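Local structure of adapter protein MecA 1 (Bacillus subtilis, 3JTP) at residues Q8-F13 against R40-V45; S21-N26 against T91-F96; Y35-R40 against H74-Y79. The protein is an adaptor that recognises unfolded and aggregated proteins, and the competence factor ComK, and targets them to the ClpC protease; this chain is its C-terminal, ClpC-binding domain. The protein carries 3 engineered substitutions. All coordinates share one frame; numbering follows the deposited sequence.

Interaction 1: residues Q8-F13 against R40-V45; sequences QFVLRF and RYYLYV
F13 and Y41 pair near one end of a regular antiparallel ladder between strands 8-13 and 40-45. The axes of the strand segments run 4.6 Å apart at closest approach, at 158° to each other. Three hydrogen-bonded pairs, F9 with V45, L11 with L43 and F13 with Y41, use both N-H and C=O of each residue. V10 with Y44 and R12 with Y42 are the non-hydrogen-bonded pairs between them. The bond from F13 N to Y41 O is short, at 2.7 Å, and nearly straight at 171°.

One face carries F9, L11, F13, Y41, L43 and V45. It is tight from L11 to F13, where L43 and V45 are also buried; the F9 and Y41 rings lead away. F13 CE2 touches L43 CB at 3.7 Å, and Y41 O lies at the ring edge, in plane. CG of F13 is anti to the carbonyl carbon (chi1 -65°), which turns the ring toward L43. L11 CD1 meets V45 CG2 at 4.0 Å.

The face with V10, R12, Y42 and Y44 is more open to solvent, most of all near R40, although Y42 is buried. V10 CG1 is at the edge of the Y42 ring, 3.9 Å from Y42 CD1, and V10 CG2 meets the edge of the Y44 ring in its plane. R12 CB rests against Y42 CE1 at 3.5 Å. Beyond it, R12 and R40 run side by side in the same direction. NE of R12 is 3.8 Å from NH2 of R40, so the two like charges probably repel mildly. NH1 of R12 turns to a weak hydrogen bond with E68 O.

Helices 16-24 and 54-65 cover the tight face through V19, L22 and M62. In the sheet, strand 8-13 also pairs with 67-68, and strand 40-46 with 31-37.

Interaction 2: residues S21-N26 against T91-F96; sequences SLSKLN and TIKKHF
K93 lays its extended chain along the C-terminal end of helix 16-24, with its methylenes over the backbone of S23. K93 CD is 3.5 Å from S23 O. CG stands anti to the backbone N (chi1 176°), and the remaining torsions are near 180°, which carries the amine past the helix end to N26. There NZ gives a hydrogen bond to N26 OD1. K93 NZ to N26 OD1 is modelled at a very short 2.5 Å, so the exact geometry is doubtful. N26, with positive phi, is the first residue to leave the helical conformation, and its amide lies beside the lysine.

S23 fills the closest point between the two backbones, with CA atoms of S23 and K93 5.0 Å apart. S23 OG sits 3.2 Å from K93 CA and 3.7 Å from I92 CG2. The hydroxyl is hydrogen-bonded back to I20 O in its own helix, so at this contact it acts as a small packing group. I92 continues inward to F16 and I20, and L89 also touches S23.

This is a close helix-helix contact at a small residue, consistent with S23 letting the two backbones approach. It joins helix 16-24 to the C-terminal helix 88-96 of the MecA C-terminal domain.

Interaction 3: residues Y35-R40 against H74-Y79; sequences YSFENR and HRLEEY
The axes of strand 35-37 and helix 74-79 cross nearly at right angles, at 83°, and come within 8.7 Å, and a type I' turn from F37 to R40 follows the strand. The turn is closed by hydrogen bonds in both directions between the backbones of F37 and R40.

L76 is the residue of the helix that enters between Y35 and F37. Its CB stands over one face of the Y35 ring, 4.3 Å from the centroid and 17° off the normal, in a CH-pi contact. L76 CD2 lies 3.7 Å from F37 CB and 4.0 Å from Y35 CB, and so bridges the two aromatic residues near their roots. The far end of Y35 reaches the next residue of the helix, where Y35 OH is 3.8 Å from E77 CG.

F37 carries the other half of the contact. CG is anti to the backbone N (chi1 -180°), and this extends the ring toward the end of the helix. There Y79 O lies in the ring plane, at the edge, 3.2 Å from F37 CD1. F37 CE1 packs on Y79 CB at 3.9 Å. The side chains of F37 and Y79 run side by side in the same direction. CG of E38, from the turn, covers one face of the F37 ring over its centre. With an alanine here the ring is gone, which would probably open a gap beside Y79 CB and leave the CG of E38 without the face it covers.

Helix 73-79 lies against the end of strand 31-37, on the face with Y35 and F37. L76 also touches Y42 on strand 40-46, which pairs with Y35. On the other edge of strand 31-37, S36 pairs with K81 of strand 81-84.

In the fold
From the N terminus, strand 8-13 pairs with strand 40-46, and interaction 1 closes the loop that holds helix 16-24 and strand 31-37. Helix 16-24 begins interaction 2, which is completed only at helix 88-96, near the C terminus. Strand 31-37 begins interaction 3, completed by helix 73-79. Interaction 3 falls wholly within the span of interaction 2, while interaction 1 crosses both. Interactions 1 and 3 share R40 and the hairpin of strands 31-37 and 40-46, with Y42 touching Y35, F37 and L76. F13 packs on L22, linking interactions 1 and 2. Interactions 2 and 3 do not touch; their nearest atoms are about 9 Å apart.

Interaction 1: residues Q8-F13 against R40-V45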
loop_
_atom_site.group_PDB
_atom_site.type_symbol
_atom_site.label_atom_id
_atom_site.label_comp_id
_atom_site.label_asym_id
_atom_site.label_seq_id
_atom_site.Cartn_x
_atom_site.Cartn_y
_atom_site.Cartn_z
ATOM N N GLN A 8 -5.327 10.164 -3.203
ATOM C CA GLN A 8 -4.952 9.236 -2.141
ATOM C C GLN A 8 -5.834 7.984 -2.072
ATOM O O GLN A 8 -7.007 8.001 -2.455
ATOM C CB GLN A 8 -4.923 9.973 -0.802
ATOM C CG GLN A 8 -3.657 10.803 -0.620
ATOM C CD GLN A 8 -3.928 12.260 -0.276
ATOM O OE1 GLN A 8 -3.219 13.149 -0.744
ATOM N NE2 GLN A 8 -4.957 12.512 0.528
ATOM N N PHE A 9 -5.244 6.884 -1.617
ATOM C CA PHE A 9 -5.971 5.632 -1.478
ATOM C C PHE A 9 -5.516 4.870 -0.253
ATOM O O PHE A 9 -4.329 4.873 0.093
ATOM C CB PHE A 9 -5.782 4.740 -2.705
ATOM C CG PHE A 9 -6.512 5.215 -3.914
ATOM C CD1 PHE A 9 -7.786 4.741 -4.200
ATOM C CD2 PHE A 9 -5.930 6.143 -4.777
ATOM C CE1 PHE A 9 -8.475 5.189 -5.329
ATOM C CE2 PHE A 9 -6.608 6.592 -5.906
ATOM C CZ PHE A 9 -7.879 6.117 -6.184
ATOM N N VAL A 10 -6.464 4.223 0.414
ATOM C CA VAL A 10 -6.095 3.191 1.354
ATOM C C VAL A 10 -6.532 1.871 0.770
ATOM O O VAL A 10 -7.712 1.682 0.474
ATOM C CB VAL A 10 -6.773 3.347 2.684
ATOM C CG1 VAL A 10 -6.577 2.078 3.480
ATOM C CG2 VAL A 10 -6.211 4.549 3.429
ATOM N N LEU A 11 -5.576 0.959 0.617
ATOM C CA LEU A 11 -5.837 -0.350 0.026
ATOM C C LEU A 11 -5.662 -1.417 1.096
ATOM O O LEU A 11 -4.730 -1.347 1.907
ATOM C CB LEU A 11 -4.874 -0.611 -1.134
ATOM C CG LEU A 11 -4.795 0.492 -2.195
ATOM C CD1 LEU A 11 -3.724 0.165 -3.211
ATOM C CD2 LEU A 11 -6.130 0.722 -2.883
ATOM N N ARG A 12 -6.553 -2.404 1.123
ATOM C CA ARG A 12 -6.435 -3.437 2.134
ATOM C C ARG A 12 -5.988 -4.752 1.538
ATOM O O ARG A 12 -6.459 -5.166 0.460
ATOM C CB ARG A 12 -7.736 -3.628 2.895
ATOM C CG ARG A 12 -8.835 -4.314 2.109
ATOM C CD ARG A 12 -9.977 -4.707 3.056
ATOM N NE ARG A 12 -11.108 -5.293 2.338
ATOM C CZ ARG A 12 -11.919 -4.585 1.568
ATOM N NH1 ARG A 12 -11.682 -3.294 1.432
ATOM N NH2 ARG A 12 -12.938 -5.163 0.926
ATOM N N PHE A 13 -5.080 -5.406 2.253
ATOM C CA PHE A 13 -4.543 -6.697 1.828
ATOM C C PHE A 13 -4.977 -7.782 2.792
ATOM O O PHE A 13 -4.857 -7.622 3.997
ATOM C CB PHE A 13 -3.013 -6.655 1.783
ATOM C CG PHE A 13 -2.460 -5.713 0.755
ATOM C CD1 PHE A 13 -1.878 -6.196 -0.410
ATOM C CD2 PHE A 13 -2.513 -4.336 0.953
ATOM C CE1 PHE A 13 -1.356 -5.331 -1.354
ATOM C CE2 PHE A 13 -1.993 -3.455 -0.002
ATOM C CZ PHE A 13 -1.415 -3.963 -1.157
ATOM N N ARG A 40 -5.558 -7.622 9.055
ATOM C CA ARG A 40 -5.249 -7.274 7.678
ATOM C C ARG A 40 -4.168 -6.207 7.569
ATOM O O ARG A 40 -3.745 -5.644 8.576
ATOM C CB ARG A 40 -6.514 -6.909 6.915
ATOM C CG ARG A 40 -7.530 -8.030 6.988
ATOM C CD ARG A 40 -8.322 -8.198 5.718
ATOM N NE ARG A 40 -9.414 -7.240 5.592
ATOM C CZ ARG A 40 -10.643 -7.450 6.055
ATOM N NH1 ARG A 40 -10.921 -8.587 6.683
ATOM N NH2 ARG A 40 -11.593 -6.524 5.890
ATOM N N TYR A 41 -3.678 -5.978 6.356
ATOM C CA TYR A 41 -2.653 -4.955 6.128
ATOM C C TYR A 41 -3.265 -3.854 5.283
ATOM O O TYR A 41 -4.116 -4.112 4.427
ATOM C CB TYR A 41 -1.388 -5.550 5.469
ATOM C CG TYR A 41 -0.659 -6.481 6.411
ATOM C CD1 TYR A 41 0.345 -6.008 7.248
ATOM C CD2 TYR A 41 -1.015 -7.827 6.509
ATOM C CE1 TYR A 41 0.988 -6.846 8.142
ATOM C CE2 TYR A 41 -0.381 -8.677 7.411
ATOM C CZ TYR A 41 0.625 -8.176 8.223
ATOM O OH TYR A 41 1.277 -9.010 9.109
ATOM N N TYR A 42 -2.861 -2.624 5.549
ATOM C CA TYR A 42 -3.410 -1.482 4.851
ATOM C C TYR A 42 -2.274 -0.638 4.321
ATOM O O TYR A 42 -1.334 -0.319 5.043
ATOM C CB TYR A 42 -4.306 -0.662 5.794
ATOM C CG TYR A 42 -5.542 -1.418 6.208
ATOM C CD1 TYR A 42 -6.758 -1.184 5.587
ATOM C CD2 TYR A 42 -5.487 -2.383 7.208
ATOM C CE1 TYR A 42 -7.894 -1.883 5.959
ATOM C CE2 TYR A 42 -6.623 -3.091 7.586
ATOM C CZ TYR A 42 -7.822 -2.835 6.960
ATOM O OH TYR A 42 -8.956 -3.530 7.329
ATOM N N LEU A 43 -2.349 -0.306 3.045
ATOM C CA LEU A 43 -1.300 0.471 2.423
ATOM C C LEU A 43 -1.875 1.846 2.236
ATOM O O LEU A 43 -2.764 2.028 1.418
ATOM C CB LEU A 43 -0.972 -0.077 1.036
ATOM C CG LEU A 43 0.472 -0.309 0.572
ATOM C CD1 LEU A 43 0.616 -0.051 -0.931
ATOM C CD2 LEU A 43 1.453 0.508 1.355
ATOM N N TYR A 44 -1.382 2.829 2.959
ATOM C CA TYR A 44 -1.751 4.172 2.553
ATOM C C TYR A 44 -0.974 4.551 1.287
ATOM O O TYR A 44 0.245 4.495 1.265
ATOM C CB TYR A 44 -1.514 5.180 3.655
ATOM C CG TYR A 44 -1.863 6.579 3.222
ATOM C CD1 TYR A 44 -3.177 6.929 2.921
ATOM C CD2 TYR A 44 -0.876 7.553 3.114
ATOM C CE1 TYR A 44 -3.495 8.205 2.512
ATOM C CE2 TYR A 44 -1.181 8.838 2.717
ATOM C CZ TYR A 44 -2.481 9.158 2.412
ATOM O OH TYR A 44 -2.755 10.441 2.015
ATOM N N VAL A 45 -1.681 4.917 0.230
ATOM C CA VAL A 45 -1.018 5.165 -1.049
ATOM C C VAL A 45 -1.243 6.567 -1.601
ATOM O O VAL A 45 -2.354 6.903 -2.020
ATOM C CB VAL A 45 -1.473 4.176 -2.108
ATOM C CG1 VAL A 45 -0.816 4.515 -3.451
ATOM C CG2 VAL A 45 -1.113 2.785 -1.678
#

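Interaction 2: residues S21-N26 against T91-F96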
loop_
_atom_site.group_PDB
_atom_site.type_symbol
_atom_site.label_atom_id
_atom_site.label_comp_id
_atom_site.label_asym_id
_atom_site.label_seq_id
_atom_site.Cartn_x
_atom_site.Cartn_y
_atom_site.Cartn_z
ATOM N N SER A 21 4.353 -9.510 -2.678
ATOM C CA SER A 21 4.103 -9.647 -4.122
ATOM C C SER A 21 3.976 -8.307 -4.814
ATOM O O SER A 21 4.617 -8.084 -5.832
ATOM C CB SER A 21 2.841 -10.460 -4.413
ATOM O OG SER A 21 3.029 -11.815 -4.080
ATOM N N LEU A 22 3.142 -7.414 -4.273
ATOM C CA LEU A 22 2.979 -6.097 -4.872
ATOM C C LEU A 22 4.309 -5.369 -4.924
ATOM O O LEU A 22 4.646 -4.743 -5.926
ATOM C CB LEU A 22 1.978 -5.256 -4.099
ATOM C CG LEU A 22 1.113 -4.287 -4.909
ATOM C CD1 LEU A 22 0.681 -3.118 -4.022
ATOM C CD2 LEU A 22 1.794 -3.779 -6.152
ATOM N N SER A 23 5.065 -5.444 -3.837
ATOM C CA SER A 23 6.314 -4.703 -3.765
ATOM C C SER A 23 7.325 -5.151 -4.826
ATOM O O SER A 23 8.115 -4.350 -5.312
ATOM C CB SER A 23 6.946 -4.808 -2.380
ATOM O OG SER A 23 7.671 -6.014 -2.261
ATOM N N LYS A 24 7.312 -6.431 -5.176
ATOM C CA LYS A 24 8.295 -6.938 -6.120
ATOM C C LYS A 24 8.067 -6.308 -7.494
ATOM O O LYS A 24 8.991 -6.224 -8.313
ATOM C CB LYS A 24 8.226 -8.454 -6.214
ATOM C CG LYS A 24 9.493 -9.065 -6.762
ATOM C CD LYS A 24 9.288 -10.490 -7.271
ATOM C CE LYS A 24 9.328 -11.532 -6.150
ATOM N NZ LYS A 24 9.959 -12.806 -6.675
ATOM N N LEU A 25 6.840 -5.843 -7.730
ATOM C CA LEU A 25 6.447 -5.342 -9.045
ATOM C C LEU A 25 7.024 -3.968 -9.413
ATOM O O LEU A 25 6.817 -3.470 -10.524
ATOM C CB LEU A 25 4.927 -5.350 -9.177
ATOM C CG LEU A 25 4.382 -6.552 -9.955
ATOM C CD1 LEU A 25 5.469 -7.592 -10.192
ATOM C CD2 LEU A 25 3.180 -7.176 -9.284
ATOM N N ASN A 26 7.760 -3.364 -8.490
ATOM C CA ASN A 26 8.302 -2.030 -8.719
ATOM C C ASN A 26 7.256 -1.014 -9.143
ATOM O O ASN A 26 7.507 -0.183 -10.014
ATOM C CB ASN A 26 9.410 -2.081 -9.761
ATOM C CG ASN A 26 10.763 -2.269 -9.140
ATOM O OD1 ASN A 26 11.012 -1.825 -8.013
ATOM N ND2 ASN A 26 11.654 -2.929 -9.868
ATOM N N THR A 91 10.699 -0.579 0.929
ATOM C CA THR A 91 11.343 -1.224 2.063
ATOM C C THR A 91 10.976 -2.702 2.115
ATOM O O THR A 91 11.831 -3.550 2.350
ATOM C CB THR A 91 11.007 -0.518 3.396
ATOM O OG1 THR A 91 11.485 0.832 3.340
ATOM C CG2 THR A 91 11.668 -1.234 4.572
ATOM N N ILE A 92 9.700 -3.010 1.889
ATOM C CA ILE A 92 9.270 -4.401 1.843
ATOM C C ILE A 92 9.996 -5.176 0.702
ATOM O O ILE A 92 10.498 -6.284 0.901
ATOM C CB ILE A 92 7.736 -4.515 1.670
ATOM C CG1 ILE A 92 6.998 -3.926 2.890
ATOM C CG2 ILE A 92 7.350 -5.956 1.464
ATOM C CD1 ILE A 92 7.281 -4.644 4.172
ATOM N N LYS A 93 10.053 -4.593 -0.488
ATOM C CA LYS A 93 10.732 -5.271 -1.590
ATOM C C LYS A 93 12.162 -5.637 -1.181
ATOM O O LYS A 93 12.586 -6.776 -1.342
ATOM C CB LYS A 93 10.729 -4.406 -2.847
ATOM C CG LYS A 93 11.512 -5.000 -4.023
ATOM C CD LYS A 93 11.610 -3.972 -5.143
ATOM C CE LYS A 93 12.717 -4.300 -6.122
ATOM N NZ LYS A 93 12.884 -3.174 -7.069
ATOM N N LYS A 94 12.881 -4.676 -0.607
ATOM C CA LYS A 94 14.274 -4.876 -0.224
ATOM C C LYS A 94 14.521 -6.027 0.758
ATOM O O LYS A 94 15.419 -6.827 0.559
ATOM C CB LYS A 94 14.860 -3.569 0.340
ATOM C CG LYS A 94 16.374 -3.603 0.520
ATOM C CD LYS A 94 16.885 -2.289 1.089
ATOM C CE LYS A 94 18.384 -2.148 0.877
ATOM N NZ LYS A 94 18.658 -1.432 -0.398
ATOM N N HIS A 95 13.740 -6.105 1.829
ATOM C CA HIS A 95 13.964 -7.137 2.842
ATOM C C HIS A 95 13.154 -8.407 2.625
ATOM O O HIS A 95 13.548 -9.474 3.091
ATOM C CB HIS A 95 13.649 -6.608 4.242
ATOM C CG HIS A 95 14.483 -5.440 4.642
ATOM N ND1 HIS A 95 14.100 -4.139 4.400
ATOM C CD2 HIS A 95 15.690 -5.369 5.254
ATOM C CE1 HIS A 95 15.033 -3.319 4.850
ATOM N NE2 HIS A 95 16.011 -4.041 5.368
ATOM N N PHE A 96 12.017 -8.299 1.947
ATOM C CA PHE A 96 11.131 -9.461 1.826
ATOM C C PHE A 96 11.063 -10.094 0.435
ATOM O O PHE A 96 10.767 -11.278 0.316
ATOM C CB PHE A 96 9.714 -9.126 2.307
ATOM C CG PHE A 96 9.597 -8.981 3.798
ATOM C CD1 PHE A 96 9.341 -10.089 4.599
ATOM C CD2 PHE A 96 9.729 -7.735 4.401
ATOM C CE1 PHE A 96 9.225 -9.956 5.989
ATOM C CE2 PHE A 96 9.631 -7.600 5.780
ATOM C CZ PHE A 96 9.376 -8.707 6.575
#

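Interaction 3: residues Y35-R40 against H74-Y79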
loop_
_atom_site.group_PDB
_atom_site.type_symbol
_atom_site.label_atom_id
_atom_site.label_comp_id
_atom_site.label_asym_id
_atom_site.label_seq_id
_atom_site.Cartn_x
_atom_site.Cartn_y
_atom_site.Cartn_z
ATOM N N TYR A 35 0.305 -0.130 7.320
ATOM C CA TYR A 35 -0.202 -0.386 8.665
ATOM C C TYR A 35 -0.740 -1.821 8.749
ATOM O O TYR A 35 -1.064 -2.415 7.718
ATOM C CB TYR A 35 -1.372 0.558 9.009
ATOM C CG TYR A 35 -1.061 2.033 9.055
ATOM C CD1 TYR A 35 -0.910 2.711 10.267
ATOM C CD2 TYR A 35 -0.949 2.762 7.885
ATOM C CE1 TYR A 35 -0.635 4.075 10.293
ATOM C CE2 TYR A 35 -0.673 4.109 7.901
ATOM C CZ TYR A 35 -0.515 4.759 9.094
ATOM O OH TYR A 35 -0.233 6.100 9.047
ATOM N N SER A 36 -0.864 -2.366 9.961
ATOM C CA SER A 36 -1.753 -3.519 10.174
ATOM C C SER A 36 -2.935 -3.095 11.013
ATOM O O SER A 36 -2.854 -2.120 11.759
ATOM C CB SER A 36 -1.059 -4.712 10.855
ATOM O OG SER A 36 -0.334 -4.332 12.013
ATOM N N PHE A 37 -4.023 -3.849 10.902
ATOM C CA PHE A 37 -5.222 -3.560 11.655
ATOM C C PHE A 37 -6.179 -4.749 11.555
ATOM O O PHE A 37 -6.577 -5.159 10.462
ATOM C CB PHE A 37 -5.857 -2.260 11.140
ATOM C CG PHE A 37 -7.115 -1.861 11.861
ATOM C CD1 PHE A 37 -7.071 -1.440 13.184
ATOM C CD2 PHE A 37 -8.341 -1.880 11.206
ATOM C CE1 PHE A 37 -8.246 -1.064 13.857
ATOM C CE2 PHE A 37 -9.519 -1.503 11.870
ATOM C CZ PHE A 37 -9.471 -1.100 13.194
ATOM N N GLU A 38 -6.515 -5.326 12.705
ATOM C CA GLU A 38 -7.494 -6.396 12.754
ATOM C C GLU A 38 -7.184 -7.509 11.760
ATOM O O GLU A 38 -8.063 -7.925 11.009
ATOM C CB GLU A 38 -8.891 -5.854 12.434
ATOM C CG GLU A 38 -9.481 -4.940 13.473
ATOM C CD GLU A 38 -9.491 -5.568 14.849
ATOM O OE1 GLU A 38 -9.781 -6.788 14.958
ATOM O OE2 GLU A 38 -9.210 -4.833 15.820
ATOM N N ASN A 39 -5.947 -7.985 11.741
ATOM C CA ASN A 39 -5.609 -9.165 10.940
ATOM C C ASN A 39 -5.346 -8.860 9.479
ATOM O O ASN A 39 -4.954 -9.738 8.734
ATOM C CB ASN A 39 -6.713 -10.237 11.032
ATOM C CG ASN A 39 -7.258 -10.404 12.445
ATOM O OD1 ASN A 39 -8.479 -10.363 12.667
ATOM N ND2 ASN A 39 -6.355 -10.580 13.412
ATOM N N ARG A 40 -5.558 -7.622 9.055
ATOM C CA ARG A 40 -5.249 -7.274 7.678
ATOM C C ARG A 40 -4.168 -6.207 7.569
ATOM O O ARG A 40 -3.745 -5.644 8.576
ATOM C CB ARG A 40 -6.514 -6.909 6.915
ATOM C CG ARG A 40 -7.530 -8.030 6.988
ATOM C CD ARG A 40 -8.322 -8.198 5.718
ATOM N NE ARG A 40 -9.414 -7.240 5.592
ATOM C CZ ARG A 40 -10.643 -7.450 6.055
ATOM N NH1 ARG A 40 -10.921 -8.587 6.683
ATOM N NH2 ARG A 40 -11.593 -6.524 5.890
ATOM N N HIS A 74 -7.135 7.933 9.728
ATOM C CA HIS A 74 -7.163 8.346 11.146
ATOM C C HIS A 74 -7.526 7.182 12.068
ATOM O O HIS A 74 -6.910 6.983 13.116
ATOM C CB HIS A 74 -8.111 9.533 11.376
ATOM C CG HIS A 74 -7.709 10.769 10.634
ATOM N ND1 HIS A 74 -8.488 11.334 9.653
ATOM C CD2 HIS A 74 -6.592 11.531 10.719
ATOM C CE1 HIS A 74 -7.873 12.397 9.162
ATOM N NE2 HIS A 74 -6.720 12.538 9.792
ATOM N N ARG A 75 -8.540 6.431 11.669
ATOM C CA ARG A 75 -8.806 5.123 12.247
ATOM C C ARG A 75 -7.496 4.346 12.434
ATOM O O ARG A 75 -7.123 3.989 13.558
ATOM C CB ARG A 75 -9.712 4.351 11.297
ATOM C CG ARG A 75 -9.990 2.928 11.717
ATOM C CD ARG A 75 -10.865 2.892 12.935
ATOM N NE ARG A 75 -12.125 3.593 12.719
ATOM C CZ ARG A 75 -12.970 3.917 13.693
ATOM N NH1 ARG A 75 -14.096 4.557 13.405
ATOM N NH2 ARG A 75 -12.686 3.604 14.955
ATOM N N LEU A 76 -6.805 4.084 11.322
ATOM C CA LEU A 76 -5.546 3.346 11.344
ATOM C C LEU A 76 -4.501 4.005 12.239
ATOM O O LEU A 76 -3.790 3.320 12.972
ATOM C CB LEU A 76 -4.977 3.213 9.924
ATOM C CG LEU A 76 -5.698 2.298 8.933
ATOM C CD1 LEU A 76 -5.277 2.609 7.512
ATOM C CD2 LEU A 76 -5.395 0.859 9.272
ATOM N N GLU A 77 -4.395 5.332 12.171
ATOM C CA GLU A 77 -3.352 6.049 12.915
ATOM C C GLU A 77 -3.449 5.864 14.427
ATOM O O GLU A 77 -2.452 5.934 15.143
ATOM C CB GLU A 77 -3.369 7.546 12.590
ATOM C CG GLU A 77 -2.309 8.008 11.607
ATOM C CD GLU A 77 -2.395 9.497 11.320
ATOM O OE1 GLU A 77 -1.331 10.158 11.243
ATOM O OE2 GLU A 77 -3.525 10.015 11.182
ATOM N N GLU A 78 -4.651 5.644 14.927
ATOM C CA GLU A 78 -4.813 5.614 16.374
ATOM C C GLU A 78 -5.049 4.201 16.897
ATOM O O GLU A 78 -4.737 3.897 18.053
ATOM C CB GLU A 78 -5.934 6.561 16.794
ATOM C CG GLU A 78 -5.806 7.951 16.162
ATOM C CD GLU A 78 -4.518 8.675 16.562
ATOM O OE1 GLU A 78 -3.910 8.294 17.593
ATOM O OE2 GLU A 78 -4.119 9.624 15.846
ATOM N N TYR A 79 -5.573 3.336 16.032
ATOM C CA TYR A 79 -5.879 1.961 16.410
ATOM C C TYR A 79 -5.143 0.901 15.562
ATOM O O TYR A 79 -5.428 -0.301 15.652
ATOM C CB TYR A 79 -7.382 1.754 16.336
ATOM C CG TYR A 79 -8.166 2.698 17.227
ATOM C CD1 TYR A 79 -8.197 2.516 18.606
ATOM C CD2 TYR A 79 -8.890 3.759 16.689
ATOM C CE1 TYR A 79 -8.927 3.372 19.432
ATOM C CE2 TYR A 79 -9.620 4.627 17.507
ATOM C CZ TYR A 79 -9.636 4.425 18.877
ATOM O OH TYR A 79 -10.359 5.268 19.698
#